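Local coordinates for protein citrinin polyketide synthase (Monascus purpureus, PDB 5MPT) that builds the polyketide precursor of the mycotoxin citrinin, this piece being its C-methylation domain, a methyltransferase with S-adenosyl-L-homocysteine bound, at residues V44-S48 and E127-E132; V265-S269 and C287-R292; L305-L311 and I378-S383. One frame throughout, in Å; residues are numbered along the deposited sequence.

Contact 1 (V44-S48 and E127-E132). With EDO (1,2-ethanediol), chain C.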
ATOM      1  N   VAL A  44     -12.477 -13.054   3.901  1.00 25.86           N
ATOM      2  CA  VAL A  44     -12.871 -11.676   3.671  1.00 26.55           C
ATOM      3  C   VAL A  44     -12.674 -11.305   2.220  1.00 26.74           C
ATOM      4  O   VAL A  44     -13.601 -10.815   1.573  1.00 26.60           O
ATOM      5  CB  VAL A  44     -12.097 -10.725   4.617  1.00 26.25           C
ATOM      6  CG1 VAL A  44     -12.709  -9.357   4.588  1.00 25.28           C
ATOM      7  CG2 VAL A  44     -12.170 -11.233   6.037  1.00 27.54           C
ATOM      8  N   MET A  45     -11.503 -11.631   1.674  1.00 26.90           N
ATOM      9  CA  MET A  45     -11.181 -11.212   0.311  1.00 26.65           C
ATOM     10  C   MET A  45     -12.115 -11.789  -0.746  1.00 23.96           C
ATOM     11  O   MET A  45     -12.425 -11.060  -1.697  1.00 23.36           O
ATOM     12  CB  MET A  45      -9.720 -11.556  -0.027  1.00 33.26           C
ATOM     13  CG  MET A  45      -8.727 -10.558   0.515  1.00 36.44           C
ATOM     14  SD  MET A  45      -6.969 -10.992   0.223  1.00 32.31           S
ATOM     15  CE  MET A  45      -7.110 -11.365  -1.559  1.00 29.15           C
ATOM     16  N   PRO A  46     -12.571 -13.040  -0.678  1.00 25.34           N
ATOM     17  CA  PRO A  46     -13.560 -13.483  -1.673  1.00 28.58           C
ATOM     18  C   PRO A  46     -14.814 -12.642  -1.638  1.00 27.05           C
ATOM     19  O   PRO A  46     -15.437 -12.426  -2.688  1.00 28.64           O
ATOM     20  CB  PRO A  46     -13.807 -14.948  -1.290  1.00 32.73           C
ATOM     21  CG  PRO A  46     -12.492 -15.355  -0.617  1.00 32.62           C
ATOM     22  CD  PRO A  46     -12.082 -14.148   0.159  1.00 29.06           C
ATOM     23  N   ARG A  47     -15.150 -12.076  -0.478  1.00 24.87           N
ATOM     24  CA  ARG A  47     -16.374 -11.293  -0.391  1.00 25.63           C
ATOM     25  C   ARG A  47     -16.151  -9.908  -0.974  1.00 25.03           C
ATOM     26  O   ARG A  47     -17.014  -9.377  -1.678  1.00 24.28           O
ATOM     27  CB  ARG A  47     -16.868 -11.195   1.050  1.00 30.03           C
ATOM     28  CG  ARG A  47     -17.241 -12.545   1.615  1.00 33.97           C
ATOM     29  CD  ARG A  47     -17.721 -12.461   3.057  1.00 36.28           C
ATOM     30  NE  ARG A  47     -19.032 -11.845   3.150  1.00 36.36           N
ATOM     31  CZ  ARG A  47     -19.721 -11.704   4.278  1.00 36.35           C
ATOM     32  NH1 ARG A  47     -19.218 -12.133   5.435  1.00 34.86           N
ATOM     33  NH2 ARG A  47     -20.934 -11.143   4.238  1.00 37.53           N
ATOM     34  N   SER A  48     -14.995  -9.308  -0.712  1.00 24.90           N
ATOM     35  CA  SER A  48     -14.730  -8.018  -1.329  1.00 23.28           C
ATOM     36  C   SER A  48     -14.539  -8.155  -2.839  1.00 23.26           C
ATOM     37  O   SER A  48     -14.950  -7.277  -3.593  1.00 22.10           O
ATOM     38  CB  SER A  48     -13.517  -7.352  -0.660  1.00 24.54           C
ATOM     39  OG  SER A  48     -12.336  -8.119  -0.773  1.00 23.00           O
ATOM     40  N   GLU A 127     -24.100  -6.629   4.319  1.00 32.64           N
ATOM     41  CA  GLU A 127     -23.752  -7.872   4.987  1.00 31.67           C
ATOM     42  C   GLU A 127     -22.272  -7.907   5.334  1.00 29.66           C
ATOM     43  O   GLU A 127     -21.900  -8.344   6.425  1.00 31.98           O
ATOM     44  CB  GLU A 127     -24.117  -9.069   4.110  1.00 33.48           C
ATOM     45  CG  GLU A 127     -25.616  -9.326   4.001  1.00 36.07           C
ATOM     46  CD  GLU A 127     -25.946 -10.470   3.049  1.00 38.19           C
ATOM     47  OE1 GLU A 127     -25.028 -11.021   2.402  1.00 38.78           O
ATOM     48  OE2 GLU A 127     -27.126 -10.839   2.963  1.00 39.39           O
ATOM     49  N   LEU A 128     -21.420  -7.461   4.416  1.00 26.37           N
ATOM     50  CA  LEU A 128     -19.990  -7.478   4.658  1.00 26.72           C
ATOM     51  C   LEU A 128     -19.619  -6.522   5.777  1.00 28.87           C
ATOM     52  O   LEU A 128     -18.780  -6.850   6.616  1.00 29.44           O
ATOM     53  CB  LEU A 128     -19.276  -7.125   3.357  1.00 27.32           C
ATOM     54  CG  LEU A 128     -17.777  -7.301   3.309  1.00 26.69           C
ATOM     55  CD1 LEU A 128     -17.300  -8.685   3.728  1.00 27.18           C
ATOM     56  CD2 LEU A 128     -17.303  -6.990   1.886  1.00 26.41           C
ATOM     57  N   LEU A 129     -20.241  -5.342   5.821  1.00 28.52           N
ATOM     58  CA  LEU A 129     -19.960  -4.416   6.917  1.00 27.41           C
ATOM     59  C   LEU A 129     -20.410  -4.988   8.258  1.00 28.42           C
ATOM     60  O   LEU A 129     -19.742  -4.816   9.283  1.00 30.33           O
ATOM     61  CB  LEU A 129     -20.648  -3.081   6.646  1.00 26.58           C
ATOM     62  CG  LEU A 129     -20.150  -2.233   5.482  1.00 27.79           C
ATOM     63  CD1 LEU A 129     -20.964  -0.993   5.463  1.00 28.75           C
ATOM     64  CD2 LEU A 129     -18.659  -1.920   5.642  1.00 28.19           C
ATOM     65  N   HIS A 130     -21.555  -5.658   8.280  1.00 29.47           N
ATOM     66  CA  HIS A 130     -22.034  -6.231   9.528  1.00 30.37           C
ATOM     67  C   HIS A 130     -21.184  -7.428   9.939  1.00 30.31           C
ATOM     68  O   HIS A 130     -20.862  -7.595  11.124  1.00 32.85           O
ATOM     69  CB  HIS A 130     -23.511  -6.605   9.366  1.00 33.23           C
ATOM     70  CG  HIS A 130     -24.065  -7.368  10.525  1.00 40.06           C
ATOM     71  ND1 HIS A 130     -23.936  -8.733  10.636  1.00 41.29           N
ATOM     72  CD2 HIS A 130     -24.739  -6.959  11.625  1.00 44.53           C
ATOM     73  CE1 HIS A 130     -24.496  -9.134  11.766  1.00 41.61           C
ATOM     74  NE2 HIS A 130     -24.989  -8.076  12.385  1.00 43.58           N
ATOM     75  N   ASP A 131     -20.750  -8.235   8.966  1.00 27.28           N
ATOM     76  CA  ASP A 131     -20.023  -9.467   9.284  1.00 28.37           C
ATOM     77  C   ASP A 131     -18.550  -9.247   9.602  1.00 27.20           C
ATOM     78  O   ASP A 131     -17.954 -10.050  10.337  1.00 28.25           O
ATOM     79  CB  ASP A 131     -20.114 -10.425   8.107  1.00 30.50           C
ATOM     80  CG  ASP A 131     -21.495 -11.016   7.948  1.00 33.44           C
ATOM     81  OD1 ASP A 131     -22.355 -10.795   8.831  1.00 34.88           O
ATOM     82  OD2 ASP A 131     -21.690 -11.704   6.937  1.00 33.22           O
ATOM     83  N   GLU A 132     -17.947  -8.228   9.005  1.00 27.30           N
ATOM     84  CA  GLU A 132     -16.510  -7.990   9.084  1.00 25.40           C
ATOM     85  C   GLU A 132     -16.241  -6.526   9.387  1.00 27.08           C
ATOM     86  O   GLU A 132     -15.557  -5.831   8.622  1.00 29.93           O
ATOM     87  CB  GLU A 132     -15.834  -8.436   7.795  1.00 25.11           C
ATOM     88  CG  GLU A 132     -15.928  -9.918   7.556  1.00 25.27           C
ATOM     89  CD  GLU A 132     -15.102 -10.725   8.520  1.00 28.62           C
ATOM     90  OE1 GLU A 132     -14.275 -10.128   9.258  1.00 29.22           O
ATOM     91  OE2 GLU A 132     -15.272 -11.963   8.533  1.00 31.37           O
TER
HETATM   92  C1  EDO C2202     -11.065 -11.743  12.346  1.00 31.40           C
HETATM   93  O1  EDO C2202     -11.010 -13.051  11.777  1.00 28.32           O
HETATM   94  C2  EDO C2202     -11.980 -10.872  11.502  1.00 32.35           C
HETATM   95  O2  EDO C2202     -11.745 -11.152  10.111  1.00 27.69           O
HETATM   96  O   HOH W   1     -16.599 -12.957   6.316  1.00 32.27           O
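The guanidinium of Arg47 takes Leu128 CD1 over one face, the methyl lying 3.6 Å from NE, and Asp131 at its edge. Both terminal nitrogens, NH1 and NH2, grip the same carboxylate oxygen: Asp131 OD2 stands 2.9 Å from each, close to the guanidinium plane, and receives NH1 on its anti lone pair. The two planar groups are turned 57° apart, and both bonds are clearly bent, as expected when one oxygen straddles two N-H groups. A bend at chi3 (71°) in the otherwise extended Arg47 chain carries the head over Leu128 to the acid. Asp131 OD1 accepts from His130 ND1 at 3.2 Å in the imidazole plane, which helps fix the rotation of the carboxylate. Water 1 accepts from Arg47 NH1 and donates to Glu132 OE2, extending the network. Glu132 OE1 accepts a hydrogen bond from O2 of an ethanediol, probably from the crystallisation liquor, while Val44 CG2 packs 3.9 Å from Glu132 CD. Helix 136-146 adds His139 against Val44, Ser48 and Leu128. A leucine beneath a surface salt bridge thus joins a near-antiparallel helix pair (segments 159° apart), helix 40-62 belonging to the helix-turn-helix family region of this methyltransferase, away from the active site.

Contact 2 (V265-S269 and C287-R292). With SAH (S-adenosyl-L-homocysteine), chain B.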
ATOM      1  N   VAL A 265       8.946  16.108   0.220  1.00 31.58           N
ATOM      2  CA  VAL A 265      10.086  15.422  -0.381  1.00 28.47           C
ATOM      3  C   VAL A 265       9.570  14.482  -1.455  1.00 26.69           C
ATOM      4  O   VAL A 265       8.651  13.693  -1.211  1.00 26.39           O
ATOM      5  CB  VAL A 265      10.918  14.637   0.649  1.00 26.62           C
ATOM      6  CG1 VAL A 265      11.997  13.800  -0.061  1.00 23.02           C
ATOM      7  CG2 VAL A 265      11.520  15.580   1.656  1.00 28.96           C
ATOM      8  N   ASN A 266      10.167  14.553  -2.633  1.00 25.14           N
ATOM      9  CA  ASN A 266       9.823  13.679  -3.747  1.00 23.84           C
ATOM     10  C   ASN A 266      10.849  12.559  -3.825  1.00 22.69           C
ATOM     11  O   ASN A 266      12.052  12.823  -3.984  1.00 25.48           O
ATOM     12  CB  ASN A 266       9.796  14.487  -5.042  1.00 22.91           C
ATOM     13  CG  ASN A 266       9.348  13.680  -6.239  1.00 23.51           C
ATOM     14  OD1 ASN A 266       9.372  12.457  -6.250  1.00 26.11           O
ATOM     15  ND2 ASN A 266       9.012  14.397  -7.307  1.00 23.56           N
ATOM     16  N   ILE A 267      10.382  11.328  -3.605  1.00 20.29           N
ATOM     17  CA  ILE A 267      11.207  10.122  -3.671  1.00 20.87           C
ATOM     18  C   ILE A 267      12.016  10.054  -4.947  1.00 21.35           C
ATOM     19  O   ILE A 267      13.140   9.527  -4.937  1.00 22.35           O
ATOM     20  CB  ILE A 267      10.315   8.878  -3.531  1.00 20.17           C
ATOM     21  CG1 ILE A 267       9.633   8.888  -2.165  1.00 21.15           C
ATOM     22  CG2 ILE A 267      11.105   7.582  -3.791  1.00 20.27           C
ATOM     23  CD1 ILE A 267       8.430   7.950  -2.033  1.00 21.64           C
ATOM     24  N   GLU A 268      11.473  10.578  -6.066  1.00 22.83           N
ATOM     25  CA  GLU A 268      12.146  10.465  -7.359  1.00 22.54           C
ATOM     26  C   GLU A 268      13.269  11.475  -7.527  1.00 22.90           C
ATOM     27  O   GLU A 268      14.108  11.296  -8.418  1.00 22.69           O
ATOM     28  CB  GLU A 268      11.150  10.650  -8.518  1.00 23.23           C
ATOM     29  CG  GLU A 268      10.099   9.568  -8.550  1.00 23.89           C
ATOM     30  CD  GLU A 268       9.278   9.530  -9.829  1.00 24.97           C
ATOM     31  OE1 GLU A 268       9.640  10.244 -10.804  1.00 24.84           O
ATOM     32  OE2 GLU A 268       8.278   8.785  -9.857  1.00 26.96           O
ATOM     33  N   SER A 269      13.293  12.534  -6.701  1.00 22.79           N
ATOM     34  CA  SER A 269      14.289  13.597  -6.854  1.00 24.04           C
ATOM     35  C   SER A 269      15.645  13.213  -6.265  1.00 22.98           C
ATOM     36  O   SER A 269      15.729  12.534  -5.258  1.00 24.84           O
ATOM     37  CB  SER A 269      13.823  14.867  -6.158  1.00 26.09           C
ATOM     38  OG  SER A 269      12.650  15.376  -6.754  1.00 30.49           O
ATOM     39  N   CYS A 287       4.541   3.579  -0.828  1.00 20.48           N
ATOM     40  CA  CYS A 287       4.772   4.754  -1.648  1.00 20.08           C
ATOM     41  C   CYS A 287       5.856   4.550  -2.689  1.00 21.35           C
ATOM     42  O   CYS A 287       5.751   5.113  -3.785  1.00 19.80           O
ATOM     43  CB  CYS A 287       5.126   5.964  -0.775  1.00 19.27           C
ATOM     44  SG  CYS A 287       6.600   5.663   0.252  1.00 25.25           S
ATOM     45  N   VAL A 288       6.879   3.747  -2.411  1.00 22.24           N
ATOM     46  CA  VAL A 288       7.974   3.651  -3.374  1.00 21.41           C
ATOM     47  C   VAL A 288       7.498   2.935  -4.650  1.00 22.63           C
ATOM     48  O   VAL A 288       7.938   3.253  -5.759  1.00 23.44           O
ATOM     49  CB  VAL A 288       9.201   2.982  -2.725  1.00 21.58           C
ATOM     50  CG1 VAL A 288      10.302   2.751  -3.762  1.00 24.71           C
ATOM     51  CG2 VAL A 288       9.757   3.843  -1.567  1.00 20.89           C
ATOM     52  N   HIS A 289       6.564   1.994  -4.535  1.00 22.14           N
ATOM     53  CA  HIS A 289       6.033   1.359  -5.739  1.00 21.38           C
ATOM     54  C   HIS A 289       5.361   2.350  -6.662  1.00 21.76           C
ATOM     55  O   HIS A 289       5.235   2.061  -7.859  1.00 23.83           O
ATOM     56  CB  HIS A 289       5.063   0.229  -5.391  1.00 20.85           C
ATOM     57  CG  HIS A 289       3.796   0.657  -4.722  1.00 21.69           C
ATOM     58  ND1 HIS A 289       3.478   0.238  -3.453  1.00 20.74           N
ATOM     59  CD2 HIS A 289       2.727   1.361  -5.160  1.00 21.03           C
ATOM     60  CE1 HIS A 289       2.286   0.699  -3.118  1.00 19.88           C
ATOM     61  NE2 HIS A 289       1.798   1.372  -4.143  1.00 21.34           N
ATOM     62  N   ALA A 290       4.904   3.501  -6.147  1.00 19.50           N
ATOM     63  CA  ALA A 290       4.136   4.441  -6.965  1.00 20.52           C
ATOM     64  C   ALA A 290       5.022   5.306  -7.825  1.00 21.23           C
ATOM     65  O   ALA A 290       4.497   6.111  -8.613  1.00 23.98           O
ATOM     66  CB  ALA A 290       3.279   5.345  -6.069  1.00 23.01           C
ATOM     67  N   THR A 291       6.323   5.128  -7.738  1.00 22.15           N
ATOM     68  CA  THR A 291       7.228   5.962  -8.512  1.00 22.59           C
ATOM     69  C   THR A 291       7.502   5.327  -9.875  1.00 23.19           C
ATOM     70  O   THR A 291       7.186   4.162 -10.137  1.00 22.97           O
ATOM     71  CB  THR A 291       8.537   6.202  -7.751  1.00 24.18           C
ATOM     72  OG1 THR A 291       9.277   4.982  -7.592  1.00 24.17           O
ATOM     73  CG2 THR A 291       8.277   6.804  -6.385  1.00 24.52           C
ATOM     74  N   ARG A 292       8.155   6.110 -10.743  1.00 22.49           N
ATOM     75  CA  ARG A 292       8.366   5.690 -12.117  1.00 24.22           C
ATOM     76  C   ARG A 292       9.354   4.543 -12.227  1.00 22.92           C
ATOM     77  O   ARG A 292       9.192   3.661 -13.074  1.00 24.78           O
ATOM     78  CB  ARG A 292       8.855   6.886 -12.925  1.00 28.03           C
ATOM     79  CG  ARG A 292       7.800   7.981 -13.101  1.00 31.43           C
ATOM     80  CD  ARG A 292       8.332   9.230 -13.834  1.00 31.98           C
ATOM     81  NE  ARG A 292       7.215  10.122 -14.175  1.00 33.18           N
ATOM     82  CZ  ARG A 292       6.595  10.883 -13.273  1.00 36.09           C
ATOM     83  NH1 ARG A 292       6.990  10.879 -12.011  1.00 37.55           N
ATOM     84  NH2 ARG A 292       5.562  11.637 -13.611  1.00 36.69           N
TER
HETATM   85  N   SAH B2201       1.989   5.882   3.648  1.00 23.29           N
HETATM   86  CA  SAH B2201       0.646   6.256   3.113  1.00 23.82           C
HETATM   87  CB  SAH B2201      -0.161   5.171   2.409  1.00 24.69           C
HETATM   88  CG  SAH B2201       0.320   4.823   1.011  1.00 24.25           C
HETATM   89  SD  SAH B2201      -0.383   6.078  -0.113  1.00 25.90           S
HETATM   90  C   SAH B2201      -0.201   6.778   4.308  1.00 24.99           C
HETATM   91  O   SAH B2201      -1.117   7.638   3.915  1.00 26.98           O
HETATM   92  OXT SAH B2201      -0.068   6.411   5.449  1.00 24.69           O
HETATM   93  C5' SAH B2201       1.057   6.585  -1.089  1.00 25.52           C
HETATM   94  C4' SAH B2201       1.588   7.896  -0.546  1.00 24.83           C
HETATM   95  O4' SAH B2201       2.800   8.152  -1.288  1.00 27.15           O
HETATM   96  C3' SAH B2201       0.677   9.113  -0.755  1.00 25.50           C
HETATM   97  O3' SAH B2201       0.688   9.856   0.460  1.00 23.61           O
HETATM   98  C2' SAH B2201       1.352   9.871  -1.911  1.00 26.24           C
HETATM   99  O2' SAH B2201       1.179  11.283  -1.817  1.00 26.86           O
HETATM  100  C1' SAH B2201       2.813   9.499  -1.689  1.00 26.67           C
HETATM  101  N9  SAH B2201       3.685   9.606  -2.853  1.00 24.65           N
HETATM  102  C8  SAH B2201       3.412   9.262  -4.150  1.00 25.96           C
HETATM  103  N7  SAH B2201       4.384   9.521  -4.991  1.00 25.94           N
HETATM  104  C5  SAH B2201       5.369  10.084  -4.189  1.00 23.73           C
HETATM  105  C6  SAH B2201       6.655  10.583  -4.471  1.00 23.80           C
HETATM  106  N6  SAH B2201       7.186  10.636  -5.699  1.00 23.45           N
HETATM  107  N1  SAH B2201       7.375  11.067  -3.441  1.00 23.82           N
HETATM  108  C2  SAH B2201       6.845  11.052  -2.214  1.00 22.92           C
HETATM  109  N3  SAH B2201       5.651  10.606  -1.821  1.00 22.76           N
HETATM  110  C4  SAH B2201       4.952  10.134  -2.868  1.00 23.11           C
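Ile267 CD1 meets Cys287 SG at 3.7 Å, and the same methyl lies over the face of the adenine, 3.5 Å from C2 of S-adenosyl-L-homocysteine, so both segments share in enclosing the cofactor product. The base is read along its polar edge. Ile267 N donates to N1 of the ligand at 3.0 Å, nearly straight (165°). The ligand's N6 gives a hydrogen to Asn266 OD1 at 2.9 Å. Cys287 CB stands over the sugar side, 3.2 Å from O4' of the ribose.

The next shell holds these groups in place. Asn266 OD1 also accepts from Glu268 N, forming an Asx turn, and this second bond fixes the amide that meets the edge of the adenine; CG of Asn266 is anti to its own nitrogen (chi1 -176°), which brings OD1 within range of both donors. Glu268 then spans to the other segment. Its OE2 receives the backbone N of Arg292 at 2.8 Å from above the carboxylate plane, and its OE1 forms a salt bridge with Arg292 NH1 at 3.0 Å, the two flat groups standing almost perpendicular (82°). Glu268 CG passes along Thr291, whose CG2 touches Ile267 CG2 at 3.9 Å. Thr291 OG1 donates to Val288 O in the carbonyl plane and is also hydrogen-bonded to Ser297 OG, tying the short 3-10 turn 288-290 to the helix that follows.

That turn carries His289, an active-site residue whose ND1 is hydrogen-bonded to the catalytic Glu315. In this Rossmann-like methyltransferase fold, segment 265-269 follows edge strand 260-264 and segment 287-292 follows strand 279-285; helix 294-304 touches both through Ser297 and Ile301, while Trp350 of helix 347-356 packs on Val288 and His289.

Contact 3 (L305-L311 and I378-S383)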
ATOM      1  N   LEU A 305      20.634   7.770   3.225  1.00 19.24           N
ATOM      2  CA  LEU A 305      20.963   6.972   4.404  1.00 19.97           C
ATOM      3  C   LEU A 305      22.402   7.196   4.806  1.00 22.24           C
ATOM      4  O   LEU A 305      23.304   7.264   3.960  1.00 22.25           O
ATOM      5  CB  LEU A 305      20.769   5.481   4.148  1.00 20.74           C
ATOM      6  CG  LEU A 305      19.314   5.039   3.998  1.00 23.00           C
ATOM      7  CD1 LEU A 305      19.202   3.573   3.628  1.00 25.40           C
ATOM      8  CD2 LEU A 305      18.541   5.300   5.283  1.00 22.90           C
ATOM      9  N   ARG A 306      22.612   7.302   6.113  1.00 23.35           N
ATOM     10  CA  ARG A 306      23.942   7.096   6.657  1.00 22.16           C
ATOM     11  C   ARG A 306      24.441   5.699   6.274  1.00 22.03           C
ATOM     12  O   ARG A 306      23.637   4.786   6.066  1.00 21.08           O
ATOM     13  CB  ARG A 306      23.917   7.222   8.176  1.00 20.23           C
ATOM     14  CG  ARG A 306      23.490   8.571   8.714  1.00 19.79           C
ATOM     15  CD  ARG A 306      23.058   8.431  10.154  1.00 22.01           C
ATOM     16  NE  ARG A 306      24.061   7.727  10.961  1.00 24.00           N
ATOM     17  CZ  ARG A 306      25.021   8.338  11.668  1.00 26.15           C
ATOM     18  NH1 ARG A 306      25.058   9.649  11.699  1.00 26.05           N
ATOM     19  NH2 ARG A 306      25.906   7.640  12.394  1.00 27.84           N
ATOM     20  N   PRO A 307      25.766   5.503   6.204  1.00 21.87           N
ATOM     21  CA  PRO A 307      26.314   4.164   5.919  1.00 22.12           C
ATOM     22  C   PRO A 307      25.855   3.103   6.889  1.00 22.16           C
ATOM     23  O   PRO A 307      25.784   1.927   6.511  1.00 23.55           O
ATOM     24  CB  PRO A 307      27.835   4.382   6.036  1.00 26.01           C
ATOM     25  CG  PRO A 307      28.023   5.762   5.733  1.00 28.28           C
ATOM     26  CD  PRO A 307      26.827   6.518   6.216  1.00 24.31           C
ATOM     27  N   ASP A 308      25.565   3.470   8.134  1.00 22.05           N
ATOM     28  CA  ASP A 308      25.101   2.510   9.121  1.00 21.83           C
ATOM     29  C   ASP A 308      23.578   2.378   9.147  1.00 21.13           C
ATOM     30  O   ASP A 308      23.049   1.661  10.000  1.00 20.09           O
ATOM     31  CB  ASP A 308      25.637   2.863  10.522  1.00 23.13           C
ATOM     32  CG  ASP A 308      25.162   4.222  11.028  1.00 23.99           C
ATOM     33  OD1 ASP A 308      24.264   4.793  10.430  1.00 24.03           O
ATOM     34  OD2 ASP A 308      25.680   4.751  12.036  1.00 23.27           O
ATOM     35  N   GLY A 309      22.872   2.997   8.197  1.00 21.92           N
ATOM     36  CA  GLY A 309      21.423   3.045   8.224  1.00 22.94           C
ATOM     37  C   GLY A 309      20.747   1.972   7.388  1.00 21.24           C
ATOM     38  O   GLY A 309      21.374   1.119   6.758  1.00 20.67           O
ATOM     39  N   PHE A 310      19.416   2.071   7.344  1.00 19.58           N
ATOM     40  CA  PHE A 310      18.644   1.117   6.567  1.00 17.99           C
ATOM     41  C   PHE A 310      17.315   1.710   6.147  1.00 19.20           C
ATOM     42  O   PHE A 310      16.762   2.629   6.773  1.00 19.29           O
ATOM     43  CB  PHE A 310      18.378  -0.187   7.332  1.00 17.87           C
ATOM     44  CG  PHE A 310      17.552  -0.015   8.558  1.00 18.73           C
ATOM     45  CD1 PHE A 310      18.146   0.183   9.780  1.00 18.80           C
ATOM     46  CD2 PHE A 310      16.181  -0.107   8.502  1.00 19.69           C
ATOM     47  CE1 PHE A 310      17.411   0.335  10.907  1.00 18.98           C
ATOM     48  CE2 PHE A 310      15.428   0.019   9.657  1.00 18.74           C
ATOM     49  CZ  PHE A 310      16.028   0.233  10.849  1.00 17.68           C
ATOM     50  N   LEU A 311      16.798   1.112   5.090  1.00 18.54           N
ATOM     51  CA  LEU A 311      15.452   1.333   4.600  1.00 19.71           C
ATOM     52  C   LEU A 311      14.529   0.236   5.116  1.00 19.98           C
ATOM     53  O   LEU A 311      14.848  -0.948   4.994  1.00 19.87           O
ATOM     54  CB  LEU A 311      15.460   1.333   3.075  1.00 20.35           C
ATOM     55  CG  LEU A 311      14.103   1.280   2.335  1.00 20.18           C
ATOM     56  CD1 LEU A 311      13.298   2.519   2.641  1.00 22.11           C
ATOM     57  CD2 LEU A 311      14.374   1.163   0.861  1.00 19.38           C
ATOM     58  N   ILE A 378      10.128  -5.038   4.256  1.00 17.39           N
ATOM     59  CA  ILE A 378      11.333  -5.348   3.499  1.00 17.37           C
ATOM     60  C   ILE A 378      12.382  -4.391   4.019  1.00 17.75           C
ATOM     61  O   ILE A 378      12.231  -3.164   3.917  1.00 18.37           O
ATOM     62  CB  ILE A 378      11.146  -5.191   1.976  1.00 17.55           C
ATOM     63  CG1 ILE A 378       9.974  -6.028   1.472  1.00 18.42           C
ATOM     64  CG2 ILE A 378      12.411  -5.597   1.227  1.00 19.14           C
ATOM     65  CD1 ILE A 378       9.577  -5.691   0.023  1.00 21.42           C
ATOM     66  N   ILE A 379      13.395  -4.937   4.659  1.00 16.59           N
ATOM     67  CA  ILE A 379      14.481  -4.129   5.201  1.00 15.81           C
ATOM     68  C   ILE A 379      15.672  -4.219   4.267  1.00 18.05           C
ATOM     69  O   ILE A 379      15.959  -5.287   3.698  1.00 20.27           O
ATOM     70  CB  ILE A 379      14.835  -4.572   6.645  1.00 17.93           C
ATOM     71  CG1 ILE A 379      15.776  -3.550   7.274  1.00 19.87           C
ATOM     72  CG2 ILE A 379      15.476  -5.983   6.682  1.00 18.40           C
ATOM     73  CD1 ILE A 379      15.961  -3.773   8.788  1.00 21.22           C
ATOM     74  N   ALA A 380      16.374  -3.090   4.108  1.00 17.53           N
ATOM     75  CA  ALA A 380      17.510  -2.983   3.198  1.00 17.97           C
ATOM     76  C   ALA A 380      18.580  -2.114   3.857  1.00 18.30           C
ATOM     77  O   ALA A 380      18.356  -0.929   4.123  1.00 19.27           O
ATOM     78  CB  ALA A 380      17.069  -2.423   1.856  1.00 18.13           C
ATOM     79  N   LEU A 381      19.704  -2.726   4.167  1.00 19.25           N
ATOM     80  CA  LEU A 381      20.795  -2.034   4.830  1.00 20.37           C
ATOM     81  C   LEU A 381      21.654  -1.304   3.809  1.00 20.27           C
ATOM     82  O   LEU A 381      21.961  -1.831   2.729  1.00 20.74           O
ATOM     83  CB  LEU A 381      21.646  -3.023   5.621  1.00 22.60           C
ATOM     84  CG  LEU A 381      21.127  -3.443   6.998  1.00 24.56           C
ATOM     85  CD1 LEU A 381      19.775  -4.053   6.950  1.00 27.39           C
ATOM     86  CD2 LEU A 381      22.132  -4.403   7.644  1.00 23.10           C
ATOM     87  N   ALA A 382      22.035  -0.077   4.157  1.00 22.17           N
ATOM     88  CA  ALA A 382      22.850   0.723   3.239  1.00 22.58           C
ATOM     89  C   ALA A 382      24.194   0.079   2.928  1.00 23.59           C
ATOM     90  O   ALA A 382      24.702   0.251   1.812  1.00 23.29           O
ATOM     91  CB  ALA A 382      23.093   2.116   3.797  1.00 20.53           C
ATOM     92  N   SER A 383      24.812  -0.601   3.908  1.00 25.16           N
ATOM     93  CA  SER A 383      26.102  -1.263   3.771  1.00 32.86           C
ATOM     94  C   SER A 383      25.990  -2.759   4.068  1.00 43.58           C
ATOM     95  O   SER A 383      25.058  -3.217   4.738  1.00 44.27           O
ATOM     96  CB  SER A 383      27.129  -0.659   4.736  1.00 34.69           C
ATOM     97  OG  SER A 383      27.123   0.754   4.694  1.00 37.99           O
TER
HETATM   98  O   HOH W   2      23.915  -0.133   6.831  1.00 23.17           O
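Phe310 holds its CG between the backbone nitrogen and the carbonyl carbon (chi1 63°), while Ile379 swings CG1 anti to its nitrogen (chi1 -169°), and the two settings bring methyl and ring together. Ile379 CD1 sits over one ring face, 4.1 Å from the centroid of Phe310, in a CH-pi contact, while CG1 of Ile379 approaches Phe310 CD2. The setting is the antiparallel join of strands 309-316 and 375-381 in the seven-stranded mixed sheet of the methyltransferase, where strand 375-381 is inserted between 309-316 and 361-364, antiparallel to both, as in the class I fold.

Leu311 and Ala380 form a hydrogen-bonded pair: Leu311 N reaches Ala380 O at 2.7 Å, and Ala380 N returns a bond to Leu311 O at 2.8 Å. Phe310 and Leu381 make the neighbouring non-hydrogen-bonded pair, and Ala382 N then donates almost straight to Gly309 O at 2.9 Å. Phe310, Ile379 and Leu381 share the face that helix 14-26 covers through Ile17; Leu311 and Ala380 lie on the other, against Tyr359.

Before the strand, the type I turn from Arg306 to Gly309 is braced by Arg306, whose NE and NH2 meet Asp308 OD1 and OD2 side-on. Ala382 CB fits into this corner beside Arg306 O and near Leu305 CB, at 4.1 Å from the latter. Ser383 OG donates to Pro307 O at a very short 2.5 Å, a value whose exactness is doubtful. Alongside, water 2 donates to both Pro307 O and Gly309 O and accepts from Ser383 N.

The three contacts follow one another along the chain and combine a ligand-binding junction, a sheet join and a distant helix pair. Contact 2 is the part that handles the ligand, and it carries His289. Contact 3 lies about 17 Å from it between centres, with nearest atoms about 6 Å apart, and its Leu311 side chain is about 12 Å from the bound S-adenosyl-L-homocysteine. Glu315 is the common neighbour: Val288 of contact 2 and Ile378 of contact 3 each lie about 4 Å from it, side chain to side chain. Contact 1 belongs to the helical part, on the opposite side of the chain's centre, about 33 Å from contact 2 and 39 Å from contact 3 between centres, and touches neither.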